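Local coordinates for putative fructosamine-3-kinase (Thermobifida fusca YX, PDB 3F7W), which is probably a fructosamine kinase of the protein-kinase-like superfamily and may phosphorylate sugar adducts on proteins, at residues A[109-122]-A[214-226]. Numbering follows the deposited sequence.
Sequences LAAMHLAGAESFGA and AHGGHREADLAML
His113, on helix 99-114, and Asp222, on helix 219-229, join two helices of the larger, mainly helical lobe of a protein-kinase-like fold. The short helical segments run roughly antiparallel (146°), their axes 11.0 Å apart, a spacing bridged by side chains. With CG anti to the carbonyl carbon (chi1 -73°), the His113 ring projects at helix 219-229, and its NE2 donates to Asp222 OD2 (2.8 Å). Asp222 OD2 lies close to the ring plane and is met on its anti side, with ring and carboxylate turned 36° apart. Arg219 CB packs over one face of the imidazole, 3.5 Å from His113 ND1, a nitrogen that also hydrogen-bonds Tyr241. The Arg219 guanidinium reaches past the ring to a salt bridge with Glu186 and to the carbonyls of Ala245 and Pro246; its NH1 also bonds the Tyr241 hydroxyl, which Arg219 and His113 therefore share. Farther along, Leu109 CD1 and Leu226 CD1 meet tip to tip at 3.9 Å, branched side chains long enough to span the wide gap.

At the other end the loops pair: Gly121 N donates to Gly216 O and Gly216 N to Gly121 O, both at 2.8 Å, forming one antiparallel hydrogen-bonded bridge. Glycine suits position 216 because a CB would run into Ser119 O, and position 121 because, at its positive phi, a CB would jam against Phe120 O. Phe120 turns its ring edge to Gly217, CD1 lying 3.9 Å from Gly217 CA.

Putting a leucine in place of His113 would probably leave Asp222 OD2 without its side-chain donor and Tyr241 without its ring nitrogen. Asp222 also accepts from the backbone N-H groups of His192 and Gly193, so His113 supplies a third hydrogen bond to this buried carboxylate, probably steadying it as it holds the His192-Gly193 loop.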
loop_
_atom_site.group_PDB
_atom_site.type_symbol
_atom_site.label_atom_id
_atom_site.label_comp_id
_atom_site.label_asym_id
_atom_site.label_seq_id
_atom_site.Cartn_x
_atom_site.Cartn_y
_atom_site.Cartn_z
ATOM N N LEU A 109 9.029 -10.117 -1.966
ATOM C CA LEU A 109 7.854 -9.860 -1.131
ATOM C C LEU A 109 7.791 -10.741 0.109
ATOM O O LEU A 109 7.394 -10.284 1.177
ATOM C CB LEU A 109 6.559 -10.067 -1.947
ATOM C CG LEU A 109 6.051 -8.992 -2.905
ATOM C CD1 LEU A 109 4.738 -9.537 -3.569
ATOM C CD2 LEU A 109 5.813 -7.651 -2.206
ATOM N N ALA A 110 8.119 -12.025 -0.040
ATOM C CA ALA A 110 8.175 -12.927 1.094
ATOM C C ALA A 110 9.149 -12.414 2.168
ATOM O O ALA A 110 8.822 -12.422 3.343
ATOM C CB ALA A 110 8.564 -14.380 0.633
ATOM N N ALA A 111 10.345 -11.989 1.771
ATOM C CA ALA A 111 11.343 -11.517 2.742
ATOM C C ALA A 111 10.864 -10.220 3.420
ATOM O O ALA A 111 11.060 -10.021 4.613
ATOM C CB ALA A 111 12.694 -11.300 2.066
HETATM N N MSE A 112 10.216 -9.368 2.629
HETATM C CA MSE A 112 9.655 -8.110 3.109
HETATM C C MSE A 112 8.620 -8.413 4.197
HETATM O O MSE A 112 8.732 -7.892 5.306
HETATM C CB MSE A 112 8.980 -7.305 1.984
HETATM C CG MSE A 112 8.356 -5.994 2.445
HETATM SE SE MSE A 112 7.552 -5.065 0.954
HETATM C CE MSE A 112 5.846 -6.008 1.088
ATOM N N HIS A 113 7.646 -9.256 3.884
ATOM C CA HIS A 113 6.606 -9.621 4.854
ATOM C C HIS A 113 7.169 -10.262 6.133
ATOM O O HIS A 113 6.758 -9.922 7.250
ATOM C CB HIS A 113 5.617 -10.589 4.234
ATOM C CG HIS A 113 4.699 -9.965 3.230
ATOM N ND1 HIS A 113 3.954 -10.711 2.350
ATOM C CD2 HIS A 113 4.384 -8.669 2.991
ATOM C CE1 HIS A 113 3.203 -9.907 1.623
ATOM N NE2 HIS A 113 3.475 -8.656 1.962
ATOM N N LEU A 114 8.104 -11.185 5.958
ATOM C CA LEU A 114 8.633 -11.977 7.078
ATOM C C LEU A 114 9.644 -11.246 7.967
ATOM O O LEU A 114 10.064 -11.780 8.996
ATOM C CB LEU A 114 9.173 -13.316 6.561
ATOM C CG LEU A 114 8.120 -14.452 6.525
ATOM C CD1 LEU A 114 6.794 -14.059 5.848
ATOM C CD2 LEU A 114 8.695 -15.653 5.837
ATOM N N ALA A 115 10.037 -10.039 7.591
ATOM C CA ALA A 115 10.723 -9.142 8.527
ATOM C C ALA A 115 9.872 -9.008 9.799
ATOM O O ALA A 115 10.392 -8.864 10.880
ATOM C CB ALA A 115 10.972 -7.792 7.867
ATOM N N GLY A 116 8.549 -9.092 9.648
ATOM C CA GLY A 116 7.648 -9.202 10.779
ATOM C C GLY A 116 7.422 -7.907 11.536
ATOM O O GLY A 116 8.138 -6.932 11.372
ATOM N N ALA A 117 6.407 -7.896 12.380
ATOM C CA ALA A 117 6.049 -6.706 13.121
ATOM C C ALA A 117 5.657 -7.088 14.535
ATOM O O ALA A 117 5.229 -8.207 14.789
ATOM C CB ALA A 117 4.921 -5.986 12.422
ATOM N N GLU A 118 5.813 -6.140 15.446
ATOM C CA GLU A 118 5.546 -6.357 16.852
ATOM C C GLU A 118 4.043 -6.494 17.066
ATOM O O GLU A 118 3.594 -7.275 17.890
ATOM C CB GLU A 118 6.103 -5.187 17.671
ATOM C CG GLU A 118 7.485 -4.687 17.175
ATOM C CD GLU A 118 8.538 -4.628 18.269
ATOM O OE1 GLU A 118 8.618 -5.578 19.081
ATOM O OE2 GLU A 118 9.305 -3.639 18.304
ATOM N N SER A 119 3.269 -5.748 16.279
ATOM C CA SER A 119 1.818 -5.768 16.371
ATOM C C SER A 119 1.224 -5.418 15.013
ATOM O O SER A 119 1.945 -5.055 14.079
ATOM C CB SER A 119 1.372 -4.735 17.416
ATOM O OG SER A 119 1.529 -3.418 16.898
ATOM N N PHE A 120 -0.088 -5.572 14.904
ATOM C CA PHE A 120 -0.846 -4.999 13.809
ATOM C C PHE A 120 -0.860 -3.480 13.993
ATOM O O PHE A 120 -0.839 -3.007 15.109
ATOM C CB PHE A 120 -2.238 -5.583 13.773
ATOM C CG PHE A 120 -2.240 -7.065 13.566
ATOM C CD1 PHE A 120 -2.051 -7.590 12.294
ATOM C CD2 PHE A 120 -2.353 -7.934 14.652
ATOM C CE1 PHE A 120 -2.005 -8.962 12.091
ATOM C CE2 PHE A 120 -2.324 -9.317 14.459
ATOM C CZ PHE A 120 -2.148 -9.831 13.180
ATOM N N GLY A 121 -0.832 -2.728 12.892
ATOM C CA GLY A 121 -0.788 -1.290 12.938
ATOM C C GLY A 121 0.635 -0.767 12.851
ATOM O O GLY A 121 1.505 -1.411 12.293
ATOM N N ALA A 122 0.874 0.398 13.439
ATOM C CA ALA A 122 2.177 1.065 13.351
ATOM C C ALA A 122 2.300 2.140 14.425
ATOM O O ALA A 122 1.314 2.471 15.077
ATOM C CB ALA A 122 2.426 1.658 11.961
ATOM N N ALA A 214 2.146 1.586 4.710
ATOM C CA ALA A 214 2.806 0.464 5.348
ATOM C C ALA A 214 2.356 0.294 6.800
ATOM O O ALA A 214 2.178 1.267 7.539
ATOM C CB ALA A 214 4.357 0.589 5.262
ATOM N N HIS A 215 2.176 -0.966 7.200
ATOM C CA HIS A 215 1.857 -1.270 8.582
ATOM C C HIS A 215 2.000 -2.745 8.849
ATOM O O HIS A 215 2.231 -3.534 7.914
ATOM C CB HIS A 215 0.425 -0.797 8.935
ATOM C CG HIS A 215 -0.667 -1.393 8.081
ATOM N ND1 HIS A 215 -0.937 -0.933 6.813
ATOM C CD2 HIS A 215 -1.563 -2.383 8.315
ATOM C CE1 HIS A 215 -1.961 -1.594 6.305
ATOM N NE2 HIS A 215 -2.376 -2.473 7.196
ATOM N N GLY A 216 1.874 -3.106 10.129
ATOM C CA GLY A 216 1.724 -4.498 10.536
ATOM C C GLY A 216 0.339 -4.963 10.159
ATOM O O GLY A 216 -0.655 -4.408 10.627
ATOM N N GLY A 217 0.277 -5.971 9.297
ATOM C CA GLY A 217 -0.994 -6.417 8.700
ATOM C C GLY A 217 -0.902 -7.893 8.407
ATOM O O GLY A 217 0.139 -8.521 8.658
ATOM N N HIS A 218 -1.979 -8.458 7.882
ATOM C CA HIS A 218 -1.944 -9.822 7.430
ATOM C C HIS A 218 -1.275 -9.846 6.074
ATOM O O HIS A 218 -1.663 -9.114 5.173
ATOM C CB HIS A 218 -3.361 -10.398 7.350
ATOM C CG HIS A 218 -3.398 -11.882 7.415
ATOM N ND1 HIS A 218 -2.714 -12.687 6.522
ATOM C CD2 HIS A 218 -4.010 -12.714 8.290
ATOM C CE1 HIS A 218 -2.939 -13.955 6.828
ATOM N NE2 HIS A 218 -3.729 -13.999 7.890
ATOM N N ARG A 219 -0.273 -10.700 5.919
ATOM C CA ARG A 219 0.452 -10.767 4.640
ATOM C C ARG A 219 -0.461 -11.119 3.458
ATOM O O ARG A 219 -0.199 -10.708 2.348
ATOM C CB ARG A 219 1.628 -11.729 4.729
ATOM C CG ARG A 219 1.294 -13.190 5.007
ATOM C CD ARG A 219 2.461 -13.874 5.768
ATOM N NE ARG A 219 2.310 -15.329 5.882
ATOM C CZ ARG A 219 2.901 -16.240 5.101
ATOM N NH1 ARG A 219 3.682 -15.901 4.096
ATOM N NH2 ARG A 219 2.679 -17.537 5.317
ATOM N N GLU A 220 -1.541 -11.872 3.711
ATOM C CA GLU A 220 -2.537 -12.169 2.675
ATOM C C GLU A 220 -3.151 -10.910 2.061
ATOM O O GLU A 220 -3.554 -10.944 0.916
ATOM C CB GLU A 220 -3.608 -13.139 3.180
ATOM C CG GLU A 220 -3.054 -14.591 3.393
ATOM C CD GLU A 220 -4.057 -15.570 4.003
ATOM O OE1 GLU A 220 -5.290 -15.421 3.803
ATOM O OE2 GLU A 220 -3.597 -16.514 4.662
ATOM N N ALA A 221 -3.184 -9.793 2.809
ATOM C CA ALA A 221 -3.702 -8.526 2.305
ATOM C C ALA A 221 -2.984 -8.107 1.035
ATOM O O ALA A 221 -3.616 -7.773 0.037
ATOM C CB ALA A 221 -3.600 -7.402 3.381
ATOM N N ASP A 222 -1.659 -8.121 1.064
ATOM C CA ASP A 222 -0.885 -7.631 -0.096
ATOM C C ASP A 222 -1.115 -8.521 -1.315
ATOM O O ASP A 222 -1.312 -8.045 -2.428
ATOM C CB ASP A 222 0.624 -7.571 0.229
ATOM C CG ASP A 222 1.053 -6.269 0.976
ATOM O OD1 ASP A 222 0.250 -5.327 1.174
ATOM O OD2 ASP A 222 2.244 -6.210 1.371
ATOM N N LEU A 223 -1.095 -9.830 -1.096
ATOM C CA LEU A 223 -1.314 -10.782 -2.184
ATOM C C LEU A 223 -2.738 -10.690 -2.727
ATOM O O LEU A 223 -2.960 -10.878 -3.919
ATOM C CB LEU A 223 -0.982 -12.204 -1.729
ATOM C CG LEU A 223 0.490 -12.634 -1.883
ATOM C CD1 LEU A 223 1.429 -11.518 -1.501
ATOM C CD2 LEU A 223 0.761 -13.878 -1.064
ATOM N N ALA A 224 -3.697 -10.397 -1.855
ATOM C CA ALA A 224 -5.088 -10.242 -2.278
ATOM C C ALA A 224 -5.251 -8.952 -3.099
ATOM O O ALA A 224 -6.063 -8.906 -4.005
ATOM C CB ALA A 224 -6.031 -10.236 -1.081
HETATM N N MSE A 225 -4.472 -7.923 -2.781
HETATM C CA MSE A 225 -4.515 -6.674 -3.541
HETATM C C MSE A 225 -3.917 -6.874 -4.924
HETATM O O MSE A 225 -4.418 -6.313 -5.903
HETATM C CB MSE A 225 -3.806 -5.529 -2.800
HETATM C CG MSE A 225 -3.928 -4.195 -3.440
HETATM SE SE MSE A 225 -5.822 -3.631 -3.436
HETATM C CE MSE A 225 -5.636 -1.650 -3.561
ATOM N N LEU A 226 -2.841 -7.654 -5.009
ATOM C CA LEU A 226 -2.281 -8.020 -6.330
ATOM C C LEU A 226 -3.340 -8.721 -7.186
ATOM O O LEU A 226 -3.489 -8.448 -8.379
ATOM C CB LEU A 226 -1.032 -8.891 -6.179
ATOM C CG LEU A 226 0.204 -8.177 -5.620
ATOM C CD1 LEU A 226 1.298 -9.240 -5.346
ATOM C CD2 LEU A 226 0.675 -7.059 -6.599
#